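Local structure of KLLA0C04147p (5H2D) at residues 72-77 with 351-356. The protein binds ergosterol in its C-terminal oxysterol-binding (ORD) domain and probably transfers sterols between membranes. Sequence-based numbering, arbitrary orientation.
With ERG (ergosterol), chain B.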
loop_
_atom_site.group_PDB
_atom_site.type_symbol
_atom_site.label_atom_id
_atom_site.label_comp_id
_atom_site.label_asym_id
_atom_site.label_seq_id
_atom_site.Cartn_x
_atom_site.Cartn_y
_atom_site.Cartn_z
ATOM N N LEU A 72 7.478 -2.061 6.062
ATOM C CA LEU A 72 7.045 -1.148 5.007
ATOM C C LEU A 72 6.460 -1.923 3.820
ATOM O O LEU A 72 5.487 -1.478 3.192
ATOM C CB LEU A 72 8.209 -0.253 4.563
ATOM C CG LEU A 72 7.971 1.263 4.565
ATOM C CD1 LEU A 72 6.900 1.646 3.572
ATOM C CD2 LEU A 72 7.614 1.744 5.965
ATOM N N LEU A 73 7.017 -3.105 3.515
ATOM C CA LEU A 73 6.492 -3.917 2.414
ATOM C C LEU A 73 5.041 -4.306 2.643
ATOM O O LEU A 73 4.267 -4.421 1.685
ATOM C CB LEU A 73 7.333 -5.190 2.246
ATOM C CG LEU A 73 8.820 -5.022 1.971
ATOM C CD1 LEU A 73 9.494 -6.382 1.715
ATOM C CD2 LEU A 73 9.008 -4.097 0.785
ATOM N N GLN A 74 4.665 -4.534 3.898
ATOM C CA GLN A 74 3.303 -4.919 4.228
ATOM C C GLN A 74 2.386 -3.710 4.359
ATOM O O GLN A 74 1.213 -3.795 3.986
ATOM C CB GLN A 74 3.327 -5.761 5.507
ATOM C CG GLN A 74 4.039 -7.106 5.268
ATOM C CD GLN A 74 4.430 -7.811 6.539
ATOM O OE1 GLN A 74 4.766 -7.178 7.535
ATOM N NE2 GLN A 74 4.410 -9.149 6.508
ATOM N N ARG A 75 2.897 -2.565 4.837
ATOM C CA ARG A 75 2.068 -1.362 4.826
ATOM C C ARG A 75 1.644 -1.005 3.413
ATOM O O ARG A 75 0.519 -0.536 3.198
ATOM C CB ARG A 75 2.816 -0.182 5.452
ATOM C CG ARG A 75 3.110 -0.348 6.928
ATOM C CD ARG A 75 1.863 -0.668 7.755
ATOM N NE ARG A 75 0.917 0.448 7.793
ATOM C CZ ARG A 75 0.921 1.410 8.717
ATOM N NH1 ARG A 75 1.805 1.380 9.713
ATOM N NH2 ARG A 75 0.022 2.380 8.645
ATOM N N VAL A 76 2.532 -1.197 2.435
ATOM C CA VAL A 76 2.162 -0.922 1.048
ATOM C C VAL A 76 1.101 -1.902 0.560
ATOM O O VAL A 76 0.218 -1.529 -0.224
ATOM C CB VAL A 76 3.417 -0.939 0.161
ATOM C CG1 VAL A 76 3.031 -0.859 -1.300
ATOM C CG2 VAL A 76 4.341 0.235 0.541
ATOM N N ALA A 77 1.133 -3.154 1.034
ATOM C CA ALA A 77 0.074 -4.096 0.683
ATOM C C ALA A 77 -1.287 -3.681 1.229
ATOM O O ALA A 77 -2.315 -4.131 0.707
ATOM C CB ALA A 77 0.428 -5.499 1.186
ATOM N N THR A 351 13.693 -14.901 1.734
ATOM C CA THR A 351 13.635 -13.462 1.905
ATOM C C THR A 351 12.268 -12.952 2.344
ATOM O O THR A 351 12.139 -11.747 2.572
ATOM C CB THR A 351 14.008 -12.771 0.591
ATOM O OG1 THR A 351 13.147 -13.264 -0.443
ATOM C CG2 THR A 351 15.486 -13.017 0.230
ATOM N N ASP A 352 11.247 -13.803 2.451
ATOM C CA ASP A 352 9.911 -13.288 2.738
ATOM C C ASP A 352 9.834 -12.702 4.143
ATOM O O ASP A 352 10.361 -13.271 5.105
ATOM C CB ASP A 352 8.842 -14.372 2.579
ATOM C CG ASP A 352 7.430 -13.793 2.634
ATOM O OD1 ASP A 352 6.956 -13.294 1.585
ATOM O OD2 ASP A 352 6.812 -13.810 3.723
ATOM N N THR A 353 9.142 -11.558 4.255
ATOM C CA THR A 353 8.988 -10.858 5.531
ATOM C C THR A 353 8.449 -11.746 6.650
ATOM O O THR A 353 8.815 -11.553 7.818
ATOM C CB THR A 353 8.058 -9.652 5.340
ATOM O OG1 THR A 353 8.616 -8.795 4.331
ATOM C CG2 THR A 353 7.873 -8.869 6.674
ATOM N N ARG A 354 7.584 -12.720 6.329
ATOM C CA ARG A 354 7.069 -13.598 7.384
ATOM C C ARG A 354 8.193 -14.326 8.112
ATOM O O ARG A 354 8.028 -14.712 9.275
ATOM C CB ARG A 354 6.091 -14.614 6.803
ATOM C CG ARG A 354 4.800 -13.999 6.325
ATOM C CD ARG A 354 4.033 -15.032 5.537
ATOM N NE ARG A 354 2.839 -14.493 4.900
ATOM C CZ ARG A 354 2.833 -13.961 3.689
ATOM N NH1 ARG A 354 3.963 -13.872 3.005
ATOM N NH2 ARG A 354 1.702 -13.532 3.156
ATOM N N LEU A 355 9.333 -14.512 7.458
ATOM C CA LEU A 355 10.464 -15.208 8.060
ATOM C C LEU A 355 11.429 -14.270 8.756
ATOM O O LEU A 355 12.436 -14.738 9.308
ATOM C CB LEU A 355 11.223 -16.003 6.994
ATOM C CG LEU A 355 10.345 -16.967 6.210
ATOM C CD1 LEU A 355 11.117 -17.663 5.097
ATOM C CD2 LEU A 355 9.715 -17.983 7.156
ATOM N N ARG A 356 11.162 -12.968 8.734
ATOM C CA ARG A 356 12.089 -12.010 9.325
ATOM C C ARG A 356 12.065 -12.115 10.848
ATOM O O ARG A 356 11.011 -11.904 11.457
ATOM C CB ARG A 356 11.757 -10.593 8.859
ATOM C CG ARG A 356 12.808 -9.642 9.321
ATOM C CD ARG A 356 12.615 -8.218 8.853
ATOM N NE ARG A 356 13.581 -7.409 9.579
ATOM C CZ ARG A 356 14.008 -6.207 9.213
ATOM N NH1 ARG A 356 13.576 -5.645 8.089
ATOM N NH2 ARG A 356 14.888 -5.577 9.984
HETATM C C1 ERG B . 0.698 5.496 3.878
HETATM C C2 ERG B . 0.044 4.645 2.792
HETATM C C3 ERG B . 1.111 4.300 1.787
HETATM C C4 ERG B . 2.243 3.521 2.459
HETATM C C5 ERG B . 2.755 4.190 3.622
HETATM C C6 ERG B . 4.096 4.042 3.944
HETATM C C7 ERG B . 4.669 4.602 5.097
HETATM C C8 ERG B . 3.890 5.338 5.996
HETATM C C9 ERG B . 2.570 5.698 5.595
HETATM C C10 ERG B . 1.869 4.777 4.562
HETATM C C11 ERG B . 1.608 6.082 6.799
HETATM C C12 ERG B . 2.314 6.870 7.907
HETATM C C13 ERG B . 3.555 6.068 8.350
HETATM C C14 ERG B . 4.482 6.043 7.114
HETATM C C15 ERG B . 5.765 5.488 7.698
HETATM C C16 ERG B . 5.847 6.130 9.113
HETATM C C17 ERG B . 4.474 6.829 9.311
HETATM C C18 ERG B . 3.202 4.667 8.898
HETATM C C19 ERG B . 1.332 3.546 5.346
HETATM C C20 ERG B . 4.121 6.837 10.816
HETATM C C21 ERG B . 2.753 7.426 11.138
HETATM C C22 ERG B . 5.195 7.681 11.491
HETATM C C23 ERG B . 6.166 7.054 12.440
HETATM C C24 ERG B . 7.256 7.915 13.079
HETATM C C25 ERG B . 7.387 7.516 14.555
HETATM C C26 ERG B . 6.051 7.797 15.252
HETATM C C27 ERG B . 8.472 8.322 15.288
HETATM C C28 ERG B . 8.535 7.639 12.312
HETATM O O1 ERG B . 0.539 3.515 0.680
#
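L73 and Q74 of the short helix 72-77 pack on T353 in a small buried contact inside the sterol-binding domain. T353 opens a 3-10 turn, 353-355, in the loop that leads to helix 357-363. The two segments bury 147 Å² in all. The methyl of T353 does most of the touching: CG2 lies 3.5 Å from Q74 NE2 and also meets CD and OE1 of the same amide. The two side chains reach toward each other, the T353 methyl ending against the Q74 amide. The chi1 of T353 (-58°) sets OG1 beside the backbone N and turns CG2 to the Q74 amide. OG1 lies 3.7 Å from L73 CD1. The polar ends have mates outside both segments. T353 OG1 is hydrogen-bonded to E127. Q74 NE2 bonds to N338, and OE1 to S71 N and Q359 NE2. These bonds to both ends of the amide probably fix its rotation.

Within 351-356 an Asx turn shapes the loop. D352 OD2 accepts R354 N at 2.9 Å and, from the other face of the carboxylate, R354 NH1 in a salt bridge.

L72 and R75 belong to the ergosterol pocket. L72 CD1 lies 3.7 Å from C6 of the sterol. Bends at chi2 and chi3 (-54° and -67°) bring the R75 guanidinium to the sterol. Its NH1 lies 3.7 Å from methyl C18, which sits oblique to the guanidinium plane. E68 and E78 form salt bridges with R75. Replacing R75 by alanine would remove the guanidinium, which is likely to leave E68 and E78 without their arginine mate and open a gap beside the sterol methyls C18 and C19.

The helix thus lies between ergosterol and the 3-10 turn. Strand 128-133 supplies F129 against both Q74 and T353. L73 also rests on T142 and Q144 of strand 138-146, and L72 and R75 touch P120 of strand 119-121.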